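Local structure of phosphate binding protein (Planctomyces limnophilus, 4JWO) at residues A155-V160 with K254-D260; G101-F105 with I288-K292; L308-D313 with K323-K329. The protein probably binds phosphate as the PstS-type solute receptor of a system that carries the ion across the cytoplasmic membrane. One frame throughout, in Å; residues are numbered along the deposited sequence.

Contact 1 (A155-V160 with K254-D260); sequences AECMTV and KAVKISD
The E156 and K254 side chains cross at a slant, and K254 NZ stands 2.9 Å from E156 OE2 in a salt bridge, on the anti side of the carboxylate and 31° out of its plane. The K254 chain bends near its end (chi3 -68°) to bring the ammonium there, and the backbone oxygens of P150 and N152 also take bonds from it. The other carboxylate oxygen, OE1, is tied through a water to K257 NZ. Between these side chains and the helix beyond, C157-T159 and K257-S259 pair as parallel strands, adding 157-159 to the mixed sheet of a periplasmic-binding-protein lobe beside strand 254-259. M158 N gives to K257 O at 2.9 Å, and M158 O accepts from S259 N. On one face of this ladder the selenomethionine M158 lies obliquely over V256, its CG 3.6 Å from V256 CG1, while its tail runs on toward L163 and I166 of helix 160-167. C157 and S259 share the other face. C157 SG, anti to its own N (chi1 180°), comes 3.5 Å from S259 OG and is disulfide-bonded to C266, whose backbone N bonds to that same hydroxyl. T159 N-caps the helix through E162 N, and next to it V160 N, in the first turn, donates to S259 O at 2.9 Å.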
ATOM      1  N   ALA A 155      -5.677   3.301 -24.846  1.00 16.82           N
ATOM      2  CA  ALA A 155      -5.037   2.589 -23.728  1.00 15.72           C
ATOM      3  C   ALA A 155      -5.963   2.398 -22.535  1.00 16.12           C
ATOM      4  O   ALA A 155      -5.510   2.377 -21.385  1.00 15.23           O
ATOM      5  CB  ALA A 155      -3.753   3.297 -23.301  1.00 15.97           C
ATOM      6  N   GLU A 156      -7.251   2.228 -22.798  1.00 16.89           N
ATOM      7  CA  GLU A 156      -8.247   2.157 -21.723  1.00 17.43           C
ATOM      8  C   GLU A 156      -8.115   0.921 -20.841  1.00 16.52           C
ATOM      9  O   GLU A 156      -8.534   0.926 -19.680  1.00 17.88           O
ATOM     10  CB  GLU A 156      -9.664   2.295 -22.281  1.00 20.52           C
ATOM     11  CG  GLU A 156      -9.889   3.672 -22.880  1.00 18.70           C
ATOM     12  CD  GLU A 156     -11.319   3.898 -23.288  1.00 26.72           C
ATOM     13  OE1 GLU A 156     -12.102   2.926 -23.235  1.00 28.96           O
ATOM     14  OE2 GLU A 156     -11.661   5.048 -23.659  1.00 24.16           O
ATOM     15  N   CYS A 157      -7.548  -0.142 -21.407  1.00 17.13           N
ATOM     16  CA  CYS A 157      -7.225  -1.351 -20.654  1.00 15.91           C
ATOM     17  C   CYS A 157      -5.782  -1.721 -20.951  1.00 18.72           C
ATOM     18  O   CYS A 157      -5.373  -1.750 -22.111  1.00 26.41           O
ATOM     19  CB  CYS A 157      -8.138  -2.510 -21.050  1.00 14.94           C
ATOM     20  SG  CYS A 157      -7.690  -3.996 -20.084  1.00 22.53           S
HETATM   21  N   MSE A 158      -4.993  -1.971 -19.904  1.00 17.66           N
HETATM   22  CA  MSE A 158      -3.589  -2.329 -20.089  1.00 16.20           C
HETATM   23  C   MSE A 158      -3.256  -3.517 -19.219  1.00 16.88           C
HETATM   24  O   MSE A 158      -3.915  -3.747 -18.214  1.00 19.61           O
HETATM   25  CB  MSE A 158      -2.672  -1.158 -19.729  1.00 18.13           C
HETATM   26  CG  MSE A 158      -2.919   0.067 -20.600  1.00 19.82           C
HETATM   27 SE   MSE A 158      -1.791   1.557 -20.158  0.76 19.93          SE
HETATM   28  CE  MSE A 158      -0.086   0.810 -20.719  1.00 18.77           C
ATOM     29  N   THR A 159      -2.223  -4.253 -19.606  1.00 17.83           N
ATOM     30  CA  THR A 159      -1.780  -5.398 -18.824  1.00 17.81           C
ATOM     31  C   THR A 159      -0.662  -4.984 -17.888  1.00 17.83           C
ATOM     32  O   THR A 159       0.015  -3.981 -18.123  1.00 17.89           O
ATOM     33  CB  THR A 159      -1.272  -6.544 -19.724  1.00 19.10           C
ATOM     34  OG1 THR A 159      -0.092  -6.119 -20.408  1.00 23.70           O
ATOM     35  CG2 THR A 159      -2.329  -6.927 -20.738  1.00 22.16           C
ATOM     36  N   VAL A 160      -0.459  -5.772 -16.837  1.00 16.89           N
ATOM     37  CA  VAL A 160       0.704  -5.586 -15.984  1.00 17.67           C
ATOM     38  C   VAL A 160       1.978  -5.708 -16.814  1.00 19.09           C
ATOM     39  O   VAL A 160       2.905  -4.922 -16.642  1.00 18.44           O
ATOM     40  CB  VAL A 160       0.704  -6.587 -14.816  1.00 21.84           C
ATOM     41  CG1 VAL A 160       2.061  -6.612 -14.114  1.00 21.28           C
ATOM     42  CG2 VAL A 160      -0.399  -6.229 -13.845  1.00 19.20           C
ATOM     43  N   LYS A 254      -8.808   9.641 -16.568  1.00 15.41           N
ATOM     44  CA  LYS A 254      -9.353   8.347 -16.959  1.00 16.08           C
ATOM     45  C   LYS A 254      -8.533   7.262 -16.262  1.00 16.61           C
ATOM     46  O   LYS A 254      -7.323   7.176 -16.446  1.00 17.13           O
ATOM     47  CB  LYS A 254      -9.307   8.196 -18.491  1.00 19.40           C
ATOM     48  CG  LYS A 254      -9.745   6.827 -18.995  1.00 20.06           C
ATOM     49  CD  LYS A 254      -9.810   6.796 -20.530  1.00 19.37           C
ATOM     50  CE  LYS A 254     -10.921   7.679 -21.061  1.00 23.46           C
ATOM     51  NZ  LYS A 254     -11.000   7.637 -22.557  1.00 22.86           N
ATOM     52  N   ALA A 255      -9.182   6.444 -15.433  1.00 15.95           N
ATOM     53  CA  ALA A 255      -8.466   5.353 -14.793  1.00 15.36           C
ATOM     54  C   ALA A 255      -8.345   4.202 -15.779  1.00 17.60           C
ATOM     55  O   ALA A 255      -9.334   3.781 -16.394  1.00 21.43           O
ATOM     56  CB  ALA A 255      -9.172   4.889 -13.516  1.00 17.76           C
ATOM     57  N   VAL A 256      -7.128   3.702 -15.929  1.00 13.84           N
ATOM     58  CA  VAL A 256      -6.871   2.554 -16.789  1.00 15.33           C
ATOM     59  C   VAL A 256      -7.397   1.282 -16.133  1.00 15.32           C
ATOM     60  O   VAL A 256      -7.186   1.042 -14.941  1.00 15.54           O
ATOM     61  CB  VAL A 256      -5.359   2.425 -17.067  1.00 15.93           C
ATOM     62  CG1 VAL A 256      -5.039   1.149 -17.838  1.00 16.67           C
ATOM     63  CG2 VAL A 256      -4.869   3.665 -17.825  1.00 15.48           C
ATOM     64  N   LYS A 257      -8.111   0.479 -16.911  1.00 17.61           N
ATOM     65  CA  LYS A 257      -8.537  -0.834 -16.438  1.00 17.11           C
ATOM     66  C   LYS A 257      -7.350  -1.785 -16.529  1.00 17.14           C
ATOM     67  O   LYS A 257      -6.585  -1.720 -17.485  1.00 17.90           O
ATOM     68  CB  LYS A 257      -9.705  -1.340 -17.278  1.00 19.14           C
ATOM     69  CG  LYS A 257     -10.878  -0.379 -17.301  1.00 19.11           C
ATOM     70  CD  LYS A 257     -11.995  -0.901 -18.179  1.00 20.53           C
ATOM     71  CE  LYS A 257     -13.252  -0.065 -18.025  1.00 27.69           C
ATOM     72  NZ  LYS A 257     -13.035   1.360 -18.386  1.00 31.51           N
ATOM     73  N   ILE A 258      -7.202  -2.662 -15.535  1.00 17.18           N
ATOM     74  CA  ILE A 258      -5.979  -3.447 -15.378  1.00 18.31           C
ATOM     75  C   ILE A 258      -6.194  -4.953 -15.552  1.00 18.09           C
ATOM     76  O   ILE A 258      -7.045  -5.552 -14.889  1.00 20.56           O
ATOM     77  CB  ILE A 258      -5.329  -3.176 -13.999  1.00 14.44           C
ATOM     78  CG1 ILE A 258      -4.998  -1.686 -13.834  1.00 18.49           C
ATOM     79  CG2 ILE A 258      -4.056  -4.014 -13.804  1.00 19.30           C
ATOM     80  CD1 ILE A 258      -3.910  -1.179 -14.777  1.00 17.36           C
ATOM     81  N   SER A 259      -5.425  -5.555 -16.456  1.00 18.11           N
ATOM     82  CA  SER A 259      -5.404  -7.007 -16.602  1.00 18.68           C
ATOM     83  C   SER A 259      -4.101  -7.559 -16.050  1.00 21.32           C
ATOM     84  O   SER A 259      -3.045  -6.982 -16.279  1.00 20.82           O
ATOM     85  CB  SER A 259      -5.516  -7.397 -18.069  1.00 24.20           C
ATOM     86  OG  SER A 259      -6.787  -7.053 -18.579  1.00 25.05           O
ATOM     87  N   ASP A 260      -4.174  -8.686 -15.346  1.00 23.04           N
ATOM     88  CA  ASP A 260      -2.983  -9.262 -14.730  1.00 23.46           C
ATOM     89  C   ASP A 260      -2.513 -10.585 -15.338  1.00 26.84           C
ATOM     90  O   ASP A 260      -1.553 -11.182 -14.852  1.00 24.88           O
ATOM     91  CB  ASP A 260      -3.169  -9.398 -13.206  1.00 21.52           C
ATOM     92  CG  ASP A 260      -4.112 -10.526 -12.816  1.00 25.58           C
ATOM     93  OD1 ASP A 260      -4.814 -11.083 -13.692  1.00 23.88           O
ATOM     94  OD2 ASP A 260      -4.157 -10.856 -11.606  1.00 25.97           O
TER
HETATM   95  O   HOH W   1     -10.079   3.140 -18.925  1.00 20.52           O
HETATM   96  O   HOH W   2     -12.769   1.113 -21.202  1.00 33.41           O

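Contact 2 (G101-F105 with I288-K292); sequences GFKKF and IYTTK
Y289 offers one ring face to F102 in an edge-to-face (T-shaped) pair. F102 CZ points at that face, 3.5 Å from Y289 CE1 and displaced from the ring centre toward the rim; the centroids are 5.0 Å apart and the planes stand at 68°. Y289 CG is anti to the carbonyl carbon, which swings the ring off the strand toward the helix. The tyrosine OH bonds to I119 N and weakly to E136 OE1, which restrains the far end of the ring. At the root of the same side chain, Y289 CB lies 4.3 Å from F105 CZ, and the second phenylalanine thus covers the strand just beyond the first. This is helix-on-sheet packing of an alpha/beta lobe: helix 98-106 connects strands 89-93 and 112-115 in a beta-alpha-beta crossover, and its 101-105 turn runs nearly parallel to 288-291 of strand 283-291, at 6°, the axes of these two pieces approaching to 10.7 Å. The CB of T290 is directed away from the helix; the side chain touches V300 of helix 298-308, and OG1 bonds to D111 O. The T290 carbonyl oxygen nevertheless reaches the F105 ring, sitting at the edge near the ring plane, 3.7 Å from CZ. T291 turns back toward the helix. Its methyl CG2 comes obliquely onto F105 CZ at 3.5 Å, the two side chains running antiparallel alongside one another. With OG1 placed between the backbone N and the carbonyl carbon (chi1 79°), T291 keeps CG2 for the phenylalanine, and its OG1 takes the hydrogen bond from K294 N.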
ATOM      1  N   GLY A 101      11.245  -5.903   8.211  1.00 34.21           N
ATOM      2  CA  GLY A 101      10.502  -5.847   9.456  1.00 29.00           C
ATOM      3  C   GLY A 101      10.253  -7.226  10.048  1.00 31.95           C
ATOM      4  O   GLY A 101      10.363  -7.422  11.253  1.00 33.42           O
ATOM      5  N   PHE A 102       9.891  -8.182   9.200  1.00 32.97           N
ATOM      6  CA  PHE A 102       9.699  -9.548   9.671  1.00 30.85           C
ATOM      7  C   PHE A 102      11.008 -10.157  10.181  1.00 33.22           C
ATOM      8  O   PHE A 102      10.997 -10.989  11.091  1.00 34.89           O
ATOM      9  CB  PHE A 102       9.095 -10.433   8.573  1.00 30.05           C
ATOM     10  CG  PHE A 102       7.588 -10.400   8.514  1.00 32.57           C
ATOM     11  CD1 PHE A 102       6.822 -10.742   9.621  1.00 35.74           C
ATOM     12  CD2 PHE A 102       6.942 -10.065   7.338  1.00 26.76           C
ATOM     13  CE1 PHE A 102       5.426 -10.727   9.551  1.00 31.92           C
ATOM     14  CE2 PHE A 102       5.547 -10.050   7.264  1.00 31.00           C
ATOM     15  CZ  PHE A 102       4.798 -10.381   8.374  1.00 33.63           C
ATOM     16  N   LYS A 103      12.133  -9.749   9.592  1.00 33.62           N
ATOM     17  CA  LYS A 103      13.444 -10.256  10.007  1.00 36.04           C
ATOM     18  C   LYS A 103      13.760  -9.826  11.432  1.00 37.43           C
ATOM     19  O   LYS A 103      14.311 -10.595  12.215  1.00 39.61           O
ATOM     20  CB  LYS A 103      14.552  -9.772   9.060  1.00 39.38           C
ATOM     21  CG  LYS A 103      14.674 -10.546   7.744  1.00 51.78           C
ATOM     22  CD  LYS A 103      15.707  -9.907   6.812  1.00 57.12           C
ATOM     23  CE  LYS A 103      15.987 -10.776   5.586  1.00 59.85           C
ATOM     24  NZ  LYS A 103      17.014 -10.155   4.686  1.00 62.94           N
ATOM     25  N   LYS A 104      13.422  -8.583  11.757  1.00 36.38           N
ATOM     26  CA  LYS A 104      13.598  -8.072  13.108  1.00 37.78           C
ATOM     27  C   LYS A 104      12.547  -8.640  14.049  1.00 38.04           C
ATOM     28  O   LYS A 104      12.791  -8.814  15.237  1.00 39.98           O
ATOM     29  CB  LYS A 104      13.547  -6.543  13.121  1.00 38.30           C
ATOM     30  CG  LYS A 104      14.625  -5.873  12.284  1.00 44.87           C
ATOM     31  CD  LYS A 104      14.991  -4.510  12.859  1.00 56.91           C
ATOM     32  CE  LYS A 104      15.980  -3.769  11.973  1.00 59.67           C
ATOM     33  NZ  LYS A 104      16.402  -2.471  12.576  1.00 72.46           N
ATOM     34  N   PHE A 105      11.371  -8.915  13.500  1.00 36.22           N
ATOM     35  CA  PHE A 105      10.278  -9.532  14.236  1.00 36.39           C
ATOM     36  C   PHE A 105      10.700 -10.918  14.695  1.00 38.45           C
ATOM     37  O   PHE A 105      10.529 -11.279  15.855  1.00 40.06           O
ATOM     38  CB  PHE A 105       9.066  -9.638  13.312  1.00 34.13           C
ATOM     39  CG  PHE A 105       7.772  -9.977  14.010  1.00 35.44           C
ATOM     40  CD1 PHE A 105       7.146  -9.053  14.833  1.00 33.94           C
ATOM     41  CD2 PHE A 105       7.162 -11.205  13.806  1.00 35.49           C
ATOM     42  CE1 PHE A 105       5.935  -9.355  15.450  1.00 35.48           C
ATOM     43  CE2 PHE A 105       5.951 -11.515  14.420  1.00 38.07           C
ATOM     44  CZ  PHE A 105       5.337 -10.587  15.243  1.00 35.47           C
ATOM     45  N   ILE A 288      -0.915  -5.298  10.243  1.00 21.03           N
ATOM     46  CA  ILE A 288      -0.071  -5.056  11.404  1.00 22.65           C
ATOM     47  C   ILE A 288       0.028  -6.371  12.165  1.00 25.96           C
ATOM     48  O   ILE A 288      -0.986  -7.027  12.412  1.00 24.86           O
ATOM     49  CB  ILE A 288      -0.681  -3.967  12.308  1.00 23.20           C
ATOM     50  CG1 ILE A 288      -0.412  -2.579  11.720  1.00 23.28           C
ATOM     51  CG2 ILE A 288      -0.131  -4.068  13.733  1.00 24.87           C
ATOM     52  CD1 ILE A 288       1.001  -2.054  11.976  1.00 29.05           C
ATOM     53  N   TYR A 289       1.251  -6.767  12.515  1.00 23.88           N
ATOM     54  CA  TYR A 289       1.497  -7.996  13.269  1.00 26.49           C
ATOM     55  C   TYR A 289       2.086  -7.674  14.623  1.00 28.23           C
ATOM     56  O   TYR A 289       2.911  -6.773  14.751  1.00 31.35           O
ATOM     57  CB  TYR A 289       2.502  -8.890  12.534  1.00 29.00           C
ATOM     58  CG  TYR A 289       1.956  -9.594  11.319  1.00 27.13           C
ATOM     59  CD1 TYR A 289       1.892  -8.954  10.091  1.00 25.36           C
ATOM     60  CD2 TYR A 289       1.518 -10.906  11.399  1.00 27.92           C
ATOM     61  CE1 TYR A 289       1.394  -9.601   8.976  1.00 25.41           C
ATOM     62  CE2 TYR A 289       1.027 -11.558  10.291  1.00 24.30           C
ATOM     63  CZ  TYR A 289       0.966 -10.905   9.086  1.00 23.89           C
ATOM     64  OH  TYR A 289       0.464 -11.569   7.987  1.00 28.23           O
ATOM     65  N   THR A 290       1.667  -8.420  15.638  1.00 28.32           N
ATOM     66  CA  THR A 290       2.379  -8.427  16.902  1.00 27.79           C
ATOM     67  C   THR A 290       2.280  -9.852  17.432  1.00 29.43           C
ATOM     68  O   THR A 290       1.973 -10.762  16.670  1.00 30.09           O
ATOM     69  CB  THR A 290       1.823  -7.377  17.887  1.00 29.79           C
ATOM     70  OG1 THR A 290       2.671  -7.305  19.041  1.00 29.23           O
ATOM     71  CG2 THR A 290       0.414  -7.725  18.312  1.00 29.74           C
ATOM     72  N   THR A 291       2.566 -10.070  18.708  1.00 30.13           N
ATOM     73  CA  THR A 291       2.507 -11.422  19.244  1.00 31.84           C
ATOM     74  C   THR A 291       1.578 -11.480  20.443  1.00 33.14           C
ATOM     75  O   THR A 291       1.254 -10.454  21.035  1.00 35.99           O
ATOM     76  CB  THR A 291       3.907 -11.952  19.625  1.00 31.04           C
ATOM     77  OG1 THR A 291       4.310 -11.399  20.883  1.00 34.19           O
ATOM     78  CG2 THR A 291       4.926 -11.587  18.562  1.00 30.19           C
ATOM     79  N   LYS A 292       1.149 -12.689  20.793  1.00 34.58           N
ATOM     80  CA  LYS A 292       0.283 -12.902  21.941  1.00 36.24           C
ATOM     81  C   LYS A 292       0.988 -12.467  23.224  1.00 38.52           C
ATOM     82  O   LYS A 292       0.374 -11.875  24.112  1.00 37.74           O
ATOM     83  CB  LYS A 292      -0.120 -14.378  22.013  1.00 39.22           C
ATOM     84  CG  LYS A 292      -1.203 -14.709  23.017  1.00 47.85           C
ATOM     85  CD  LYS A 292      -1.727 -16.125  22.774  1.00 53.59           C
ATOM     86  CE  LYS A 292      -2.625 -16.605  23.906  1.00 59.56           C
ATOM     87  NZ  LYS A 292      -3.896 -15.832  23.988  1.00 59.95           N
TER

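Contact 3 (L308-D313 with K323-K329); sequences LSEKGD and KVPKSVK
The carboxylates of E310 and D313, their planes nearly perpendicular, flank the ammonium of K329. At E310, K329 NZ is 3.0 Å from OE1 and slightly to one side of the plane, whereas K326 NZ approaches OE1 from the other side in a long bridge, 3.7 Å away. At D313, K329 NZ lies on one side of the plane, 3.6 Å from OD2; two waters lie on the other. Together with K323, whose NZ makes a long bridge to E310 OE2, these residues form a salt-bridge network joining the first turn of helix 310-318 to the first turn of helix 326-340 and the residue K323 ahead of it, near the C-terminal end of the chain. K329 reaches in fully extended, with CG anti to the backbone N (chi1 177°), and passes L308 O with its CE. A leucine here would probably leave D313 without its salt bridge across the contact and E310 with long ones alone. The aliphatic part of K323 covers D313 CB. One water donates to D313 OD1 and accepts from V324 N; the other bonds V324 O at 2.8 Å and D313 OD2 weakly.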
ATOM      1  N   LEU A 308      -7.759  -0.448  15.556  1.00 34.32           N
ATOM      2  CA  LEU A 308      -8.916  -1.143  14.993  1.00 31.18           C
ATOM      3  C   LEU A 308     -10.223  -0.377  15.196  1.00 33.71           C
ATOM      4  O   LEU A 308     -11.248  -0.711  14.610  1.00 37.75           O
ATOM      5  CB  LEU A 308      -9.050  -2.539  15.620  1.00 28.55           C
ATOM      6  CG  LEU A 308      -7.857  -3.492  15.497  1.00 32.25           C
ATOM      7  CD1 LEU A 308      -8.171  -4.838  16.135  1.00 27.96           C
ATOM      8  CD2 LEU A 308      -7.453  -3.667  14.042  1.00 27.55           C
ATOM      9  N   SER A 309     -10.185   0.645  16.040  1.00 31.97           N
ATOM     10  CA  SER A 309     -11.383   1.406  16.379  1.00 36.30           C
ATOM     11  C   SER A 309     -11.829   2.287  15.221  1.00 38.04           C
ATOM     12  O   SER A 309     -11.134   2.396  14.214  1.00 33.40           O
ATOM     13  CB  SER A 309     -11.125   2.279  17.604  1.00 42.11           C
ATOM     14  OG  SER A 309     -10.154   3.267  17.314  1.00 40.08           O
ATOM     15  N   GLU A 310     -12.989   2.920  15.380  1.00 35.06           N
ATOM     16  CA  GLU A 310     -13.506   3.842  14.374  1.00 39.30           C
ATOM     17  C   GLU A 310     -12.548   5.016  14.180  1.00 38.73           C
ATOM     18  O   GLU A 310     -12.417   5.549  13.078  1.00 37.88           O
ATOM     19  CB  GLU A 310     -14.897   4.345  14.770  1.00 42.95           C
ATOM     20  CG  GLU A 310     -15.555   5.255  13.739  1.00 46.35           C
ATOM     21  CD  GLU A 310     -15.895   4.539  12.439  1.00 56.76           C
ATOM     22  OE1 GLU A 310     -16.067   3.300  12.453  1.00 59.56           O
ATOM     23  OE2 GLU A 310     -15.998   5.220  11.397  1.00 64.49           O
ATOM     24  N   LYS A 311     -11.879   5.413  15.258  1.00 38.33           N
ATOM     25  CA  LYS A 311     -10.866   6.463  15.181  1.00 38.82           C
ATOM     26  C   LYS A 311      -9.677   6.004  14.349  1.00 34.50           C
ATOM     27  O   LYS A 311      -9.070   6.798  13.629  1.00 32.65           O
ATOM     28  CB  LYS A 311     -10.394   6.864  16.573  1.00 44.89           C
ATOM     29  CG  LYS A 311     -11.413   7.662  17.353  1.00 49.22           C
ATOM     30  CD  LYS A 311     -10.871   8.050  18.718  1.00 58.51           C
ATOM     31  CE  LYS A 311     -11.853   8.927  19.473  1.00 61.43           C
ATOM     32  NZ  LYS A 311     -11.360   9.230  20.844  1.00 66.35           N
ATOM     33  N   GLY A 312      -9.343   4.724  14.465  1.00 32.55           N
ATOM     34  CA  GLY A 312      -8.284   4.140  13.665  1.00 31.18           C
ATOM     35  C   GLY A 312      -8.649   4.188  12.198  1.00 30.54           C
ATOM     36  O   GLY A 312      -7.826   4.556  11.359  1.00 29.86           O
ATOM     37  N   ASP A 313      -9.894   3.827  11.894  1.00 31.62           N
ATOM     38  CA  ASP A 313     -10.386   3.845  10.520  1.00 27.24           C
ATOM     39  C   ASP A 313     -10.336   5.257   9.951  1.00 30.34           C
ATOM     40  O   ASP A 313     -10.024   5.449   8.779  1.00 29.08           O
ATOM     41  CB  ASP A 313     -11.820   3.318  10.444  1.00 35.40           C
ATOM     42  CG  ASP A 313     -11.937   1.869  10.865  1.00 33.15           C
ATOM     43  OD1 ASP A 313     -10.944   1.117  10.746  1.00 33.78           O
ATOM     44  OD2 ASP A 313     -13.034   1.481  11.315  1.00 40.28           O
ATOM     45  N   LYS A 323     -10.537   2.360   4.282  1.00 19.03           N
ATOM     46  CA  LYS A 323     -10.759   1.667   5.549  1.00 19.57           C
ATOM     47  C   LYS A 323     -11.296   0.272   5.258  1.00 19.76           C
ATOM     48  O   LYS A 323     -11.914   0.042   4.212  1.00 20.43           O
ATOM     49  CB  LYS A 323     -11.693   2.458   6.476  1.00 23.45           C
ATOM     50  CG  LYS A 323     -13.125   2.537   6.010  1.00 25.39           C
ATOM     51  CD  LYS A 323     -13.985   3.254   7.037  1.00 33.61           C
ATOM     52  CE  LYS A 323     -15.434   3.334   6.573  1.00 35.25           C
ATOM     53  NZ  LYS A 323     -16.295   3.921   7.641  1.00 39.21           N
ATOM     54  N   VAL A 324     -11.037  -0.667   6.165  1.00 20.73           N
ATOM     55  CA  VAL A 324     -11.464  -2.049   5.944  1.00 21.35           C
ATOM     56  C   VAL A 324     -12.991  -2.186   6.002  1.00 23.88           C
ATOM     57  O   VAL A 324     -13.674  -1.427   6.702  1.00 23.75           O
ATOM     58  CB  VAL A 324     -10.832  -3.015   6.977  1.00 18.50           C
ATOM     59  CG1 VAL A 324      -9.306  -3.042   6.829  1.00 19.43           C
ATOM     60  CG2 VAL A 324     -11.239  -2.630   8.387  1.00 25.14           C
ATOM     61  N   PRO A 325     -13.535  -3.162   5.257  1.00 21.08           N
ATOM     62  CA  PRO A 325     -14.958  -3.509   5.336  1.00 22.05           C
ATOM     63  C   PRO A 325     -15.376  -3.835   6.769  1.00 20.70           C
ATOM     64  O   PRO A 325     -14.527  -4.230   7.568  1.00 21.20           O
ATOM     65  CB  PRO A 325     -15.054  -4.765   4.466  1.00 24.69           C
ATOM     66  CG  PRO A 325     -13.946  -4.604   3.466  1.00 23.88           C
ATOM     67  CD  PRO A 325     -12.830  -3.939   4.220  1.00 19.92           C
ATOM     68  N   LYS A 326     -16.653  -3.659   7.090  1.00 20.72           N
ATOM     69  CA  LYS A 326     -17.131  -3.928   8.440  1.00 24.71           C
ATOM     70  C   LYS A 326     -16.848  -5.370   8.850  1.00 22.11           C
ATOM     71  O   LYS A 326     -16.526  -5.629  10.007  1.00 24.22           O
ATOM     72  CB  LYS A 326     -18.634  -3.638   8.572  1.00 27.91           C
ATOM     73  CG  LYS A 326     -19.029  -2.167   8.473  1.00 37.84           C
ATOM     74  CD  LYS A 326     -18.463  -1.348   9.626  1.00 43.54           C
ATOM     75  CE  LYS A 326     -18.721   0.143   9.427  1.00 50.19           C
ATOM     76  NZ  LYS A 326     -18.317   0.940  10.623  1.00 46.46           N
ATOM     77  N   SER A 327     -16.975  -6.311   7.914  1.00 22.98           N
ATOM     78  CA  SER A 327     -16.746  -7.713   8.266  1.00 23.15           C
ATOM     79  C   SER A 327     -15.301  -7.924   8.685  1.00 21.05           C
ATOM     80  O   SER A 327     -15.015  -8.719   9.580  1.00 22.33           O
ATOM     81  CB  SER A 327     -17.145  -8.663   7.131  1.00 22.78           C
ATOM     82  OG  SER A 327     -16.264  -8.531   6.028  1.00 21.61           O
ATOM     83  N   VAL A 328     -14.389  -7.191   8.053  1.00 18.59           N
ATOM     84  CA  VAL A 328     -12.979  -7.263   8.417  1.00 18.67           C
ATOM     85  C   VAL A 328     -12.762  -6.682   9.818  1.00 23.36           C
ATOM     86  O   VAL A 328     -12.104  -7.295  10.652  1.00 21.63           O
ATOM     87  CB  VAL A 328     -12.079  -6.541   7.390  1.00 17.23           C
ATOM     88  CG1 VAL A 328     -10.629  -6.572   7.855  1.00 18.17           C
ATOM     89  CG2 VAL A 328     -12.217  -7.183   6.017  1.00 16.49           C
ATOM     90  N   LYS A 329     -13.334  -5.506  10.067  1.00 19.75           N
ATOM     91  CA  LYS A 329     -13.233  -4.843  11.369  1.00 23.25           C
ATOM     92  C   LYS A 329     -13.740  -5.740  12.486  1.00 23.45           C
ATOM     93  O   LYS A 329     -13.086  -5.879  13.526  1.00 24.87           O
ATOM     94  CB  LYS A 329     -14.024  -3.536  11.364  1.00 24.73           C
ATOM     95  CG  LYS A 329     -14.055  -2.801  12.696  1.00 28.67           C
ATOM     96  CD  LYS A 329     -14.795  -1.468  12.550  1.00 33.59           C
ATOM     97  CE  LYS A 329     -14.810  -0.682  13.855  1.00 37.59           C
ATOM     98  NZ  LYS A 329     -15.517   0.619  13.708  1.00 41.89           N
TER
HETATM   99  O   HOH W   3      -9.420   0.483   8.396  1.00 24.72           O
HETATM  100  O   HOH W   4     -13.814  -0.134   9.234  1.00 36.72           O

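In the fold
Contact 1 lies on the opposite side of the chain's centre from contact 2, their centres about 35 Å apart, yet both reach the same mixed sheet. The long strand 134-148 joins them, pairing with 254-259 at contact 1 and with 283-291 at contact 2, as expected of a two-lobed binding protein whose lobes are bridged by strands. Along the chain, 101-105 comes first, both segments of contact 1 follow, and 288-292 then returns to the first region. Contact 3 comes last, packed against the same strand 134-148 through L308 and V324, on the lobe of contact 2, about 21 Å from it between centres and 29 Å from contact 1. Contact 1 therefore belongs to the other lobe.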